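Local coordinates for protein LysR family transcriptional regulator (Vibrio vulnificus, PDB 5FHK) that probably acts as a sequence-specific DNA-binding transcription factor, the LysR-type virulence gene regulator AphB, of which this chain is the regulatory domain, at residues H90-H95 with H100-L105; E121-V126 with P171-N176; V76-V81 with H108-W113; L104-G107 with K112-L115. All coordinates share one frame; numbering follows the deposited sequence.

Contact 1 of 4, residues H90-H95 with H100-L105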
loop_
_atom_site.group_PDB
_atom_site.type_symbol
_atom_site.label_atom_id
_atom_site.label_comp_id
_atom_site.label_asym_id
_atom_site.label_seq_id
_atom_site.Cartn_x
_atom_site.Cartn_y
_atom_site.Cartn_z
ATOM N N HIS A 90 6.715 21.438 -19.830
ATOM C CA HIS A 90 5.517 22.263 -19.876
ATOM C C HIS A 90 5.808 23.555 -19.140
ATOM O O HIS A 90 6.632 23.565 -18.221
ATOM C CB HIS A 90 4.311 21.561 -19.231
ATOM C CG HIS A 90 3.985 20.241 -19.849
ATOM N ND1 HIS A 90 4.199 19.043 -19.202
ATOM C CD2 HIS A 90 3.488 19.926 -21.069
ATOM C CE1 HIS A 90 3.833 18.049 -19.991
ATOM N NE2 HIS A 90 3.396 18.559 -21.130
ATOM N N PRO A 91 5.163 24.657 -19.515
ATOM C CA PRO A 91 5.229 25.851 -18.668
ATOM C C PRO A 91 4.454 25.595 -17.384
ATOM O O PRO A 91 3.314 25.125 -17.412
ATOM C CB PRO A 91 4.587 26.945 -19.532
ATOM C CG PRO A 91 3.699 26.203 -20.484
ATOM C CD PRO A 91 4.351 24.868 -20.726
ATOM N N MET A 92 5.091 25.862 -16.265
ATOM C CA MET A 92 4.439 25.449 -15.040
ATOM C C MET A 92 3.333 26.431 -14.662
ATOM O O MET A 92 3.385 27.606 -15.031
ATOM C CB MET A 92 5.457 25.328 -13.909
ATOM C CG MET A 92 6.235 23.999 -13.917
ATOM S SD MET A 92 5.188 22.510 -13.788
ATOM C CE MET A 92 5.121 21.945 -15.485
ATOM N N PRO A 93 2.307 25.966 -13.951
ATOM C CA PRO A 93 1.236 26.871 -13.531
ATOM C C PRO A 93 1.715 27.823 -12.448
ATOM O O PRO A 93 2.579 27.490 -11.635
ATOM C CB PRO A 93 0.162 25.919 -12.996
ATOM C CG PRO A 93 0.923 24.748 -12.522
ATOM C CD PRO A 93 2.073 24.590 -13.475
ATOM N N THR A 94 1.146 29.030 -12.450
ATOM C CA THR A 94 1.488 30.026 -11.449
ATOM C C THR A 94 0.305 30.479 -10.599
ATOM O O THR A 94 0.516 31.163 -9.595
ATOM C CB THR A 94 2.161 31.244 -12.106
ATOM O OG1 THR A 94 1.173 32.041 -12.772
ATOM C CG2 THR A 94 3.211 30.800 -13.120
ATOM N N HIS A 95 -0.919 30.082 -10.933
ATOM C CA HIS A 95 -2.052 30.185 -10.027
ATOM C C HIS A 95 -2.777 28.841 -10.008
ATOM O O HIS A 95 -2.762 28.098 -10.992
ATOM C CB HIS A 95 -3.006 31.317 -10.442
ATOM C CG HIS A 95 -4.151 31.515 -9.501
ATOM N ND1 HIS A 95 -5.332 30.810 -9.603
ATOM C CD2 HIS A 95 -4.292 32.331 -8.430
ATOM C CE1 HIS A 95 -6.155 31.188 -8.641
ATOM N NE2 HIS A 95 -5.551 32.114 -7.918
ATOM N N HIS A 100 -6.295 23.225 -14.389
ATOM C CA HIS A 100 -7.203 22.658 -15.385
ATOM C C HIS A 100 -6.490 22.286 -16.679
ATOM O O HIS A 100 -6.881 21.322 -17.344
ATOM C CB HIS A 100 -8.329 23.642 -15.664
ATOM C CG HIS A 100 -9.196 23.892 -14.474
ATOM N ND1 HIS A 100 -9.045 24.993 -13.659
ATOM C CD2 HIS A 100 -10.207 23.167 -13.944
ATOM C CE1 HIS A 100 -9.932 24.940 -12.681
ATOM N NE2 HIS A 100 -10.652 23.843 -12.834
ATOM N N ASP A 101 -5.427 23.002 -17.031
ATOM C CA ASP A 101 -4.732 22.799 -18.291
ATOM C C ASP A 101 -3.518 21.887 -18.162
ATOM O O ASP A 101 -2.655 21.891 -19.051
ATOM C CB ASP A 101 -4.324 24.149 -18.865
ATOM C CG ASP A 101 -5.506 25.097 -18.982
ATOM O OD1 ASP A 101 -6.568 24.651 -19.470
ATOM O OD2 ASP A 101 -5.382 26.273 -18.569
ATOM N N HIS A 102 -3.446 21.094 -17.087
ATOM C CA HIS A 102 -2.318 20.222 -16.809
ATOM C C HIS A 102 -2.820 18.801 -16.579
ATOM O O HIS A 102 -3.976 18.584 -16.198
ATOM C CB HIS A 102 -1.538 20.696 -15.577
ATOM C CG HIS A 102 -0.505 21.733 -15.879
ATOM N ND1 HIS A 102 0.807 21.415 -16.160
ATOM C CD2 HIS A 102 -0.587 23.083 -15.948
ATOM C CE1 HIS A 102 1.484 22.523 -16.403
ATOM N NE2 HIS A 102 0.664 23.548 -16.275
ATOM N N PHE A 103 -1.926 17.834 -16.812
ATOM C CA PHE A 103 -2.194 16.439 -16.487
ATOM C C PHE A 103 -2.158 16.264 -14.973
ATOM O O PHE A 103 -1.135 16.545 -14.341
ATOM C CB PHE A 103 -1.159 15.511 -17.131
ATOM C CG PHE A 103 -1.143 15.520 -18.648
ATOM C CD1 PHE A 103 -2.074 14.794 -19.378
ATOM C CD2 PHE A 103 -0.174 16.237 -19.340
ATOM C CE1 PHE A 103 -2.048 14.803 -20.793
ATOM C CE2 PHE A 103 -0.136 16.241 -20.727
ATOM C CZ PHE A 103 -1.070 15.519 -21.449
ATOM N N LEU A 104 -3.248 15.769 -14.398
ATOM C CA LEU A 104 -3.359 15.605 -12.954
ATOM C C LEU A 104 -3.390 14.129 -12.593
ATOM O O LEU A 104 -3.894 13.300 -13.353
ATOM C CB LEU A 104 -4.605 16.305 -12.407
ATOM C CG LEU A 104 -4.655 17.799 -12.731
ATOM C CD1 LEU A 104 -5.847 18.463 -12.058
ATOM C CD2 LEU A 104 -3.345 18.457 -12.335
ATOM N N LEU A 105 -2.800 13.807 -11.442
ATOM C CA LEU A 105 -2.785 12.452 -10.912
ATOM C C LEU A 105 -3.366 12.494 -9.512
ATOM O O LEU A 105 -2.877 13.241 -8.655
ATOM C CB LEU A 105 -1.371 11.875 -10.899
ATOM C CG LEU A 105 -0.541 12.225 -12.133
ATOM C CD1 LEU A 105 0.980 11.972 -11.928
ATOM C CD2 LEU A 105 -1.070 11.463 -13.337
#
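H102 swings its CG away from its own carbonyl carbon (chi1 -86°) and sets the imidazole nearly crosswise to the CA-CB bond (chi2 -92°), which brings the ring against the P91-P93 stretch. There the pyrrolidine of P93 crosses it obliquely, P93 CD lying 3.3 Å from H102 NE2. The carbonyl oxygen of P91 comes to the edge of the same ring, close to its plane, with P91 O 3.3 Å from H102 NE2. M92 starts off away from H102 but bends back at chi2 and chi3 (101° for chi3), so that its terminal methyl, M92 CE, meets H102 CE1 at 3.8 Å. The thioether sulfur stays farther off, M92 SD being 5.4 Å from the H102 ring centre and slanted to the ring normal. H90 completes the cluster: its CB lies 4.1 Å from H102 CE1, and H90 NE2 comes to the edge of the F103 ring, 4.2 Å from F103 CE2. This is a surface contact that pins the irregular connection leading from helix 84-87 into strand 104-107 of the regulatory domain. Y86 ties it to the helix, its hydroxyl bonding H102 ND1 and F103 N and its carbonyl oxygen H90 ND1. R130 adds a cation-pi contact to F103. The Y86 bond to ND1, together with the P93 ring packed against the imidazole, probably limits rotation of H102. H90 ND1 and H102 ND1 are 5.1 Å apart, so simultaneous protonation of the two histidines would probably be disfavoured.

Contact 2 of 4, residues E121-V126 with P171-N176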
loop_
_atom_site.group_PDB
_atom_site.type_symbol
_atom_site.label_atom_id
_atom_site.label_comp_id
_atom_site.label_asym_id
_atom_site.label_seq_id
_atom_site.Cartn_x
_atom_site.Cartn_y
_atom_site.Cartn_z
ATOM N N GLU A 121 -7.025 32.807 -0.373
ATOM C CA GLU A 121 -7.905 32.364 -1.448
ATOM C C GLU A 121 -7.963 30.841 -1.494
ATOM O O GLU A 121 -6.961 30.160 -1.258
ATOM C CB GLU A 121 -7.429 32.907 -2.798
ATOM C CG GLU A 121 -8.379 32.600 -3.961
ATOM C CD GLU A 121 -7.792 32.904 -5.343
ATOM O OE1 GLU A 121 -6.648 33.420 -5.413
ATOM O OE2 GLU A 121 -8.489 32.629 -6.356
ATOM N N THR A 122 -9.142 30.305 -1.811
ATOM C CA THR A 122 -9.388 28.866 -1.823
ATOM C C THR A 122 -9.844 28.443 -3.211
ATOM O O THR A 122 -10.826 28.978 -3.738
ATOM C CB THR A 122 -10.438 28.481 -0.778
ATOM O OG1 THR A 122 -9.825 28.425 0.515
ATOM C CG2 THR A 122 -11.088 27.131 -1.106
ATOM N N VAL A 123 -9.149 27.471 -3.786
ATOM C CA VAL A 123 -9.497 26.905 -5.080
ATOM C C VAL A 123 -9.740 25.410 -4.896
ATOM O O VAL A 123 -8.943 24.728 -4.242
ATOM C CB VAL A 123 -8.386 27.179 -6.111
ATOM C CG1 VAL A 123 -8.498 26.226 -7.294
ATOM C CG2 VAL A 123 -8.450 28.636 -6.574
ATOM N N VAL A 124 -10.839 24.903 -5.467
ATOM C CA VAL A 124 -11.190 23.484 -5.413
ATOM C C VAL A 124 -11.013 22.891 -6.805
ATOM O O VAL A 124 -11.536 23.436 -7.783
ATOM C CB VAL A 124 -12.632 23.279 -4.907
ATOM C CG1 VAL A 124 -12.962 21.796 -4.837
ATOM C CG2 VAL A 124 -12.792 23.911 -3.533
ATOM N N ASN A 125 -10.267 21.786 -6.907
ATOM C CA ASN A 125 -10.081 21.102 -8.183
ATOM C C ASN A 125 -10.754 19.737 -8.160
ATOM O O ASN A 125 -10.388 18.866 -7.359
ATOM C CB ASN A 125 -8.609 20.938 -8.537
ATOM C CG ASN A 125 -8.418 20.377 -9.930
ATOM O OD1 ASN A 125 -8.650 19.179 -10.163
ATOM N ND2 ASN A 125 -7.996 21.229 -10.868
ATOM N N VAL A 126 -11.695 19.545 -9.078
ATOM C CA VAL A 126 -12.489 18.334 -9.194
ATOM C C VAL A 126 -12.286 17.652 -10.542
ATOM O O VAL A 126 -13.014 16.715 -10.873
ATOM C CB VAL A 126 -13.983 18.634 -8.948
ATOM C CG1 VAL A 126 -14.193 19.211 -7.559
ATOM C CG2 VAL A 126 -14.502 19.591 -9.992
ATOM N N PRO A 171 4.229 26.766 -4.994
ATOM C CA PRO A 171 4.656 26.630 -3.593
ATOM C C PRO A 171 3.923 27.564 -2.643
ATOM O O PRO A 171 3.968 27.342 -1.422
ATOM C CB PRO A 171 6.161 26.940 -3.645
ATOM C CG PRO A 171 6.466 27.385 -5.043
ATOM C CD PRO A 171 5.176 27.572 -5.782
ATOM N N ASP A 172 3.244 28.584 -3.158
ATOM C CA ASP A 172 2.384 29.425 -2.333
ATOM C C ASP A 172 1.042 28.767 -2.018
ATOM O O ASP A 172 0.251 29.343 -1.269
ATOM C CB ASP A 172 2.158 30.778 -3.024
ATOM C CG ASP A 172 1.630 31.855 -2.074
ATOM O OD1 ASP A 172 2.434 32.466 -1.323
ATOM O OD2 ASP A 172 0.399 32.099 -2.093
ATOM N N TRP A 173 0.771 27.579 -2.554
ATOM C CA TRP A 173 -0.483 26.878 -2.339
ATOM C C TRP A 173 -0.263 25.599 -1.537
ATOM O O TRP A 173 0.782 24.945 -1.643
ATOM C CB TRP A 173 -1.148 26.526 -3.672
ATOM C CG TRP A 173 -1.605 27.719 -4.429
ATOM C CD1 TRP A 173 -0.863 28.474 -5.278
ATOM C CD2 TRP A 173 -2.912 28.299 -4.402
ATOM N NE1 TRP A 173 -1.628 29.497 -5.791
ATOM C CE2 TRP A 173 -2.891 29.416 -5.266
ATOM C CE3 TRP A 173 -4.101 27.983 -3.739
ATOM C CZ2 TRP A 173 -4.013 30.217 -5.484
ATOM C CZ3 TRP A 173 -5.211 28.785 -3.950
ATOM C CH2 TRP A 173 -5.156 29.893 -4.813
ATOM N N SER A 174 -1.283 25.225 -0.766
ATOM C CA SER A 174 -1.213 24.017 0.039
ATOM C C SER A 174 -2.598 23.689 0.546
ATOM O O SER A 174 -3.438 24.580 0.711
ATOM C CB SER A 174 -0.269 24.182 1.225
ATOM O OG SER A 174 -0.974 24.715 2.339
ATOM N N ALA A 175 -2.822 22.402 0.793
ATOM C CA ALA A 175 -4.000 21.970 1.521
ATOM C C ALA A 175 -3.840 22.303 3.001
ATOM O O ALA A 175 -2.734 22.563 3.494
ATOM C CB ALA A 175 -4.221 20.472 1.345
ATOM N N ASN A 176 -4.959 22.307 3.719
ATOM C CA ASN A 176 -4.797 22.548 5.141
ATOM C C ASN A 176 -4.319 21.272 5.830
ATOM O O ASN A 176 -4.656 20.163 5.405
ATOM C CB ASN A 176 -6.106 23.030 5.759
ATOM C CG ASN A 176 -6.284 24.543 5.644
ATOM O OD1 ASN A 176 -5.339 25.312 5.870
ATOM N ND2 ASN A 176 -7.492 24.975 5.283
#
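W173 meets the 121-126 segment with the CZ3 and CH2 atoms of its six-membered ring, wedged against E121 and V123. The tight part is the apolar, buried pair of V123 and W173: V123 CG2 packs on W173 CH2 at 3.9 Å, the valine crossing the indole at about a right angle. Beside it a backbone polar atom, E121 O, approaches W173 CZ3 to 3.5 Å from an oblique direction. A chi2 of 86° turns the indole broadside to the tryptophan CA-CB bond, and CG, held opposite the carbonyl carbon, sends the ring across strand 113-117 toward the valine. L115 and N117 of that strand and A96 also touch the indole, and H95 meets it edge-to-face. The loose side begins at the E121 carboxylate, on an extended chain just ahead of strand 122-125. Its OE1 lies 3.9 Å from W173 CH2, and its plane is turned 64° from the ring; the polar partner of OE1 is H95 NE2, so one histidine both bonds the glutamate and packs on the tryptophan. The exposed D172 carboxylate bonds S118 instead. Beyond the tryptophan, S174 OG donates to A175 O over 3.0 Å, coming from above the carbonyl plane. Strands 122-125 and 173-174 flank strand 113-117 on its two sides, so the indole bridges the outer members of a small three-stranded antiparallel sheet, part of one lobe of the two-lobed, periplasmic-binding-protein-like regulatory domain of LysR regulators.

Contact 3 of 4, residues V76-V81 with H108-W113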
loop_
_atom_site.group_PDB
_atom_site.type_symbol
_atom_site.label_atom_id
_atom_site.label_comp_id
_atom_site.label_asym_id
_atom_site.label_seq_id
_atom_site.Cartn_x
_atom_site.Cartn_y
_atom_site.Cartn_z
ATOM N N VAL A 76 0.198 16.012 9.095
ATOM C CA VAL A 76 0.634 15.913 7.719
ATOM C C VAL A 76 0.037 17.085 6.959
ATOM O O VAL A 76 -1.024 17.607 7.317
ATOM C CB VAL A 76 0.214 14.552 7.107
ATOM C CG1 VAL A 76 -1.254 14.532 6.761
ATOM C CG2 VAL A 76 1.030 14.247 5.901
ATOM N N LYS A 77 0.734 17.518 5.915
ATOM C CA LYS A 77 0.225 18.558 5.035
ATOM C C LYS A 77 0.458 18.145 3.588
ATOM O O LYS A 77 1.569 17.754 3.223
ATOM C CB LYS A 77 0.887 19.909 5.322
ATOM C CG LYS A 77 0.448 21.004 4.363
ATOM C CD LYS A 77 1.062 22.352 4.720
ATOM C CE LYS A 77 2.038 22.818 3.664
ATOM N NZ LYS A 77 3.431 22.519 4.076
ATOM N N ASP A 78 -0.581 18.241 2.772
ATOM C CA ASP A 78 -0.505 17.840 1.378
ATOM C C ASP A 78 -0.050 19.003 0.501
ATOM O O ASP A 78 -0.503 20.138 0.669
ATOM C CB ASP A 78 -1.858 17.317 0.913
ATOM C CG ASP A 78 -2.499 16.377 1.931
ATOM O OD1 ASP A 78 -1.820 15.434 2.398
ATOM O OD2 ASP A 78 -3.671 16.611 2.302
ATOM N N ILE A 79 0.849 18.703 -0.441
ATOM C CA ILE A 79 1.483 19.699 -1.292
ATOM C C ILE A 79 1.486 19.176 -2.718
ATOM O O ILE A 79 1.445 17.968 -2.963
ATOM C CB ILE A 79 2.926 20.014 -0.859
ATOM C CG1 ILE A 79 3.780 18.761 -0.991
ATOM C CG2 ILE A 79 2.972 20.503 0.615
ATOM C CD1 ILE A 79 5.188 18.975 -0.537
ATOM N N LEU A 80 1.573 20.102 -3.659
ATOM C CA LEU A 80 1.572 19.768 -5.076
ATOM C C LEU A 80 3.002 19.537 -5.531
ATOM O O LEU A 80 3.888 20.324 -5.183
ATOM C CB LEU A 80 0.930 20.898 -5.875
ATOM C CG LEU A 80 -0.547 21.186 -5.565
ATOM C CD1 LEU A 80 -0.999 22.526 -6.194
ATOM C CD2 LEU A 80 -1.433 20.044 -6.045
ATOM N N VAL A 81 3.232 18.446 -6.277
ATOM C CA VAL A 81 4.548 18.128 -6.828
ATOM C C VAL A 81 4.426 17.531 -8.231
ATOM O O VAL A 81 3.349 17.128 -8.673
ATOM C CB VAL A 81 5.371 17.160 -5.934
ATOM C CG1 VAL A 81 5.702 17.809 -4.610
ATOM C CG2 VAL A 81 4.618 15.820 -5.700
ATOM N N HIS A 108 -7.007 8.593 -3.717
ATOM C CA HIS A 108 -7.822 8.691 -2.509
ATOM C C HIS A 108 -6.920 8.789 -1.283
ATOM O O HIS A 108 -5.866 8.139 -1.239
ATOM C CB HIS A 108 -8.730 7.466 -2.353
ATOM C CG HIS A 108 -9.986 7.509 -3.170
ATOM N ND1 HIS A 108 -10.211 6.654 -4.230
ATOM C CD2 HIS A 108 -11.106 8.264 -3.052
ATOM C CE1 HIS A 108 -11.405 6.895 -4.745
ATOM N NE2 HIS A 108 -11.968 7.869 -4.050
ATOM N N PRO A 109 -7.316 9.551 -0.246
ATOM C CA PRO A 109 -8.554 10.326 -0.089
ATOM C C PRO A 109 -8.402 11.773 -0.565
ATOM O O PRO A 109 -9.042 12.673 -0.016
ATOM C CB PRO A 109 -8.781 10.284 1.425
ATOM C CG PRO A 109 -7.367 10.387 1.984
ATOM C CD PRO A 109 -6.466 9.659 0.957
ATOM N N LEU A 110 -7.524 11.981 -1.548
ATOM C CA LEU A 110 -7.240 13.276 -2.148
ATOM C C LEU A 110 -7.672 13.298 -3.611
ATOM O O LEU A 110 -6.931 13.746 -4.496
ATOM C CB LEU A 110 -5.757 13.618 -2.017
ATOM C CG LEU A 110 -5.126 13.563 -0.620
ATOM C CD1 LEU A 110 -3.662 14.010 -0.683
ATOM C CD2 LEU A 110 -5.917 14.432 0.388
ATOM N N LEU A 111 -8.864 12.762 -3.894
ATOM C CA LEU A 111 -9.471 12.961 -5.205
ATOM C C LEU A 111 -9.984 14.382 -5.377
ATOM O O LEU A 111 -10.150 14.841 -6.514
ATOM C CB LEU A 111 -10.618 11.976 -5.427
ATOM C CG LEU A 111 -10.262 10.516 -5.731
ATOM C CD1 LEU A 111 -11.370 9.852 -6.589
ATOM C CD2 LEU A 111 -8.899 10.409 -6.400
ATOM N N LYS A 112 -10.236 15.076 -4.273
ATOM C CA LYS A 112 -10.651 16.473 -4.271
ATOM C C LYS A 112 -9.485 17.302 -3.750
ATOM O O LYS A 112 -8.931 16.998 -2.686
ATOM C CB LYS A 112 -11.897 16.662 -3.401
ATOM C CG LYS A 112 -12.508 18.073 -3.396
ATOM C CD LYS A 112 -13.726 18.099 -2.477
ATOM C CE LYS A 112 -13.560 19.115 -1.359
ATOM N NZ LYS A 112 -12.346 18.786 -0.527
ATOM N N TRP A 113 -9.081 18.309 -4.511
ATOM C CA TRP A 113 -7.944 19.145 -4.138
ATOM C C TRP A 113 -8.498 20.480 -3.658
ATOM O O TRP A 113 -8.987 21.277 -4.462
ATOM C CB TRP A 113 -6.979 19.359 -5.305
ATOM C CG TRP A 113 -6.256 18.166 -5.806
ATOM C CD1 TRP A 113 -6.401 16.861 -5.397
ATOM C CD2 TRP A 113 -5.261 18.155 -6.832
ATOM N NE1 TRP A 113 -5.560 16.051 -6.110
ATOM C CE2 TRP A 113 -4.836 16.823 -6.986
ATOM C CE3 TRP A 113 -4.671 19.156 -7.624
ATOM C CZ2 TRP A 113 -3.855 16.456 -7.908
ATOM C CZ3 TRP A 113 -3.696 18.786 -8.550
ATOM C CH2 TRP A 113 -3.308 17.446 -8.690
#
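D78 and L110 mark the closest backbone approach, their CA atoms 8.9 Å apart. The 76-81 segment is extended and joins strand 68-82, whereas 108-112 is an irregular turn, entered through a cis peptide before P109, that leads into strand 113-117 at W113. Its course brings L110 back toward the strand. Across this gap the leucine fork closes on the D78 carboxylate: L110 CD1 sits 3.7 Å from D78 CG, and L110 CD2 the same distance, 3.7 Å, from D78 OD2. Farther along the strand, L80 holds CG opposite its carbonyl carbon (chi1 -63°); CD1 continues the extended chain, and CD2 is the branch laid over a face of the W113 indole. L80 CD2 stands 4.0 Å from the centre of the six-membered ring and 29° off its normal, a CH-pi contact in which W113 CZ3 is nearest at 3.6 Å. The W113 ring also closes its own turn: NE1 gives a weak, bent hydrogen bond to L110 O (3.1 Å, 123° at the hydrogen), the oxygen lying at the ring edge in its plane. L151 lies against both L80 and W113. At the ends of the segments V76 pairs with R178 in strand 178-185, and H108 O bonds N16, which probably belongs to the other lobe. D78 OD1 also forms a salt bridge with R178 NH2, outside the two segments. L110 touches both partners and covers the buried aspartate on one side, so its methyls probably limit water access and strengthen the attraction.

Contact 4 of 4, residues L104-G107 with K112-L115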
loop_
_atom_site.group_PDB
_atom_site.type_symbol
_atom_site.label_atom_id
_atom_site.label_comp_id
_atom_site.label_asym_id
_atom_site.label_seq_id
_atom_site.Cartn_x
_atom_site.Cartn_y
_atom_site.Cartn_z
ATOM N N LEU A 104 -3.248 15.769 -14.398
ATOM C CA LEU A 104 -3.359 15.605 -12.954
ATOM C C LEU A 104 -3.390 14.129 -12.593
ATOM O O LEU A 104 -3.894 13.300 -13.353
ATOM C CB LEU A 104 -4.605 16.305 -12.407
ATOM C CG LEU A 104 -4.655 17.799 -12.731
ATOM C CD1 LEU A 104 -5.847 18.463 -12.058
ATOM C CD2 LEU A 104 -3.345 18.457 -12.335
ATOM N N LEU A 105 -2.800 13.807 -11.442
ATOM C CA LEU A 105 -2.785 12.452 -10.912
ATOM C C LEU A 105 -3.366 12.494 -9.512
ATOM O O LEU A 105 -2.877 13.241 -8.655
ATOM C CB LEU A 105 -1.371 11.875 -10.899
ATOM C CG LEU A 105 -0.541 12.225 -12.133
ATOM C CD1 LEU A 105 0.980 11.972 -11.928
ATOM C CD2 LEU A 105 -1.070 11.463 -13.337
ATOM N N LYS A 106 -4.424 11.714 -9.282
ATOM C CA LYS A 106 -5.219 11.861 -8.070
ATOM C C LYS A 106 -5.391 10.515 -7.370
ATOM O O LYS A 106 -5.768 9.527 -8.005
ATOM C CB LYS A 106 -6.581 12.478 -8.411
ATOM C CG LYS A 106 -6.508 13.962 -8.796
ATOM C CD LYS A 106 -7.863 14.566 -9.067
ATOM C CE LYS A 106 -7.783 16.099 -9.078
ATOM N NZ LYS A 106 -9.115 16.732 -9.256
ATOM N N GLY A 107 -5.111 10.482 -6.073
ATOM C CA GLY A 107 -5.297 9.276 -5.284
ATOM C C GLY A 107 -6.121 9.547 -4.045
ATOM O O GLY A 107 -5.963 10.587 -3.400
ATOM N N LYS A 112 -10.236 15.076 -4.273
ATOM C CA LYS A 112 -10.651 16.473 -4.271
ATOM C C LYS A 112 -9.485 17.302 -3.750
ATOM O O LYS A 112 -8.931 16.998 -2.686
ATOM C CB LYS A 112 -11.897 16.662 -3.401
ATOM C CG LYS A 112 -12.508 18.073 -3.396
ATOM C CD LYS A 112 -13.726 18.099 -2.477
ATOM C CE LYS A 112 -13.560 19.115 -1.359
ATOM N NZ LYS A 112 -12.346 18.786 -0.527
ATOM N N TRP A 113 -9.081 18.309 -4.511
ATOM C CA TRP A 113 -7.944 19.145 -4.138
ATOM C C TRP A 113 -8.498 20.480 -3.658
ATOM O O TRP A 113 -8.987 21.277 -4.462
ATOM C CB TRP A 113 -6.979 19.359 -5.305
ATOM C CG TRP A 113 -6.256 18.166 -5.806
ATOM C CD1 TRP A 113 -6.401 16.861 -5.397
ATOM C CD2 TRP A 113 -5.261 18.155 -6.832
ATOM N NE1 TRP A 113 -5.560 16.051 -6.110
ATOM C CE2 TRP A 113 -4.836 16.823 -6.986
ATOM C CE3 TRP A 113 -4.671 19.156 -7.624
ATOM C CZ2 TRP A 113 -3.855 16.456 -7.908
ATOM C CZ3 TRP A 113 -3.696 18.786 -8.550
ATOM C CH2 TRP A 113 -3.308 17.446 -8.690
ATOM N N THR A 114 -8.415 20.720 -2.355
ATOM C CA THR A 114 -8.840 21.977 -1.742
ATOM C C THR A 114 -7.588 22.748 -1.358
ATOM O O THR A 114 -6.915 22.403 -0.384
ATOM C CB THR A 114 -9.719 21.712 -0.531
ATOM O OG1 THR A 114 -10.758 20.805 -0.912
ATOM C CG2 THR A 114 -10.312 23.020 -0.005
ATOM N N LEU A 115 -7.284 23.798 -2.117
ATOM C CA LEU A 115 -6.003 24.481 -2.041
ATOM C C LEU A 115 -6.175 25.907 -1.552
ATOM O O LEU A 115 -6.965 26.668 -2.122
ATOM C CB LEU A 115 -5.322 24.479 -3.409
ATOM C CG LEU A 115 -5.020 23.054 -3.876
ATOM C CD1 LEU A 115 -4.312 23.097 -5.202
ATOM C CD2 LEU A 115 -4.148 22.320 -2.846
#
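L104 leads with its fork, laying CD2 3.8 Å from W113 CH2, in an oblique approach to the benzene end of the indole; N125 and I149 also touch this leucine. L105 turns its side chain away from W113 and contributes its carbonyl instead: L105 O lies 3.4 Å from W113 CZ2, at the ring edge and near its plane, and also takes a hydrogen bond from T150 OG1. The two strands are steeply inclined, 107° between their directions, with axes 11.1 Å apart, and they belong to different sheets. Strand 104-107 runs parallel to 131-133 and 149-153 in the mixed sheet, whereas 113-117 is the middle strand of the three-stranded antiparallel one, so W113 fills the interface between the sheets. K106, next in line, stretches its chain across the indole face. Its CG is 3.5 Å from W113 NE1, its CE stands 3.7 Å from the centre of the five-membered ring, and its NZ is 4.6 Å from that centre, 4° off the normal, a cation-pi contact. The ammonium group is further gripped by D127 O and N125 OD1, with a weak bond to L111 O.

How the contacts relate
Contact 3 opens first, at 76-81 on the long strand that enters this lobe, and closes only at 108-113. Within that span contact 1 shuts a short loop, 90-95 onto 100-105, ahead of strand 104-107. Contact 4 begins on that same strand, where contact 1 ends, and finishes on 112-115, overlapping the far end of contact 3, so the two share W113. Contact 2 follows in series, a much longer excursion from 121-126 to 171-176. Strands 104-107 and 68-82 of the mixed sheet thus meet the three-stranded one: L80 packs on L115, and D78 meets A175 backbone to backbone. W113 O bonds N125 N within the smaller sheet, whose E121 end holds the 90-95 loop through H95.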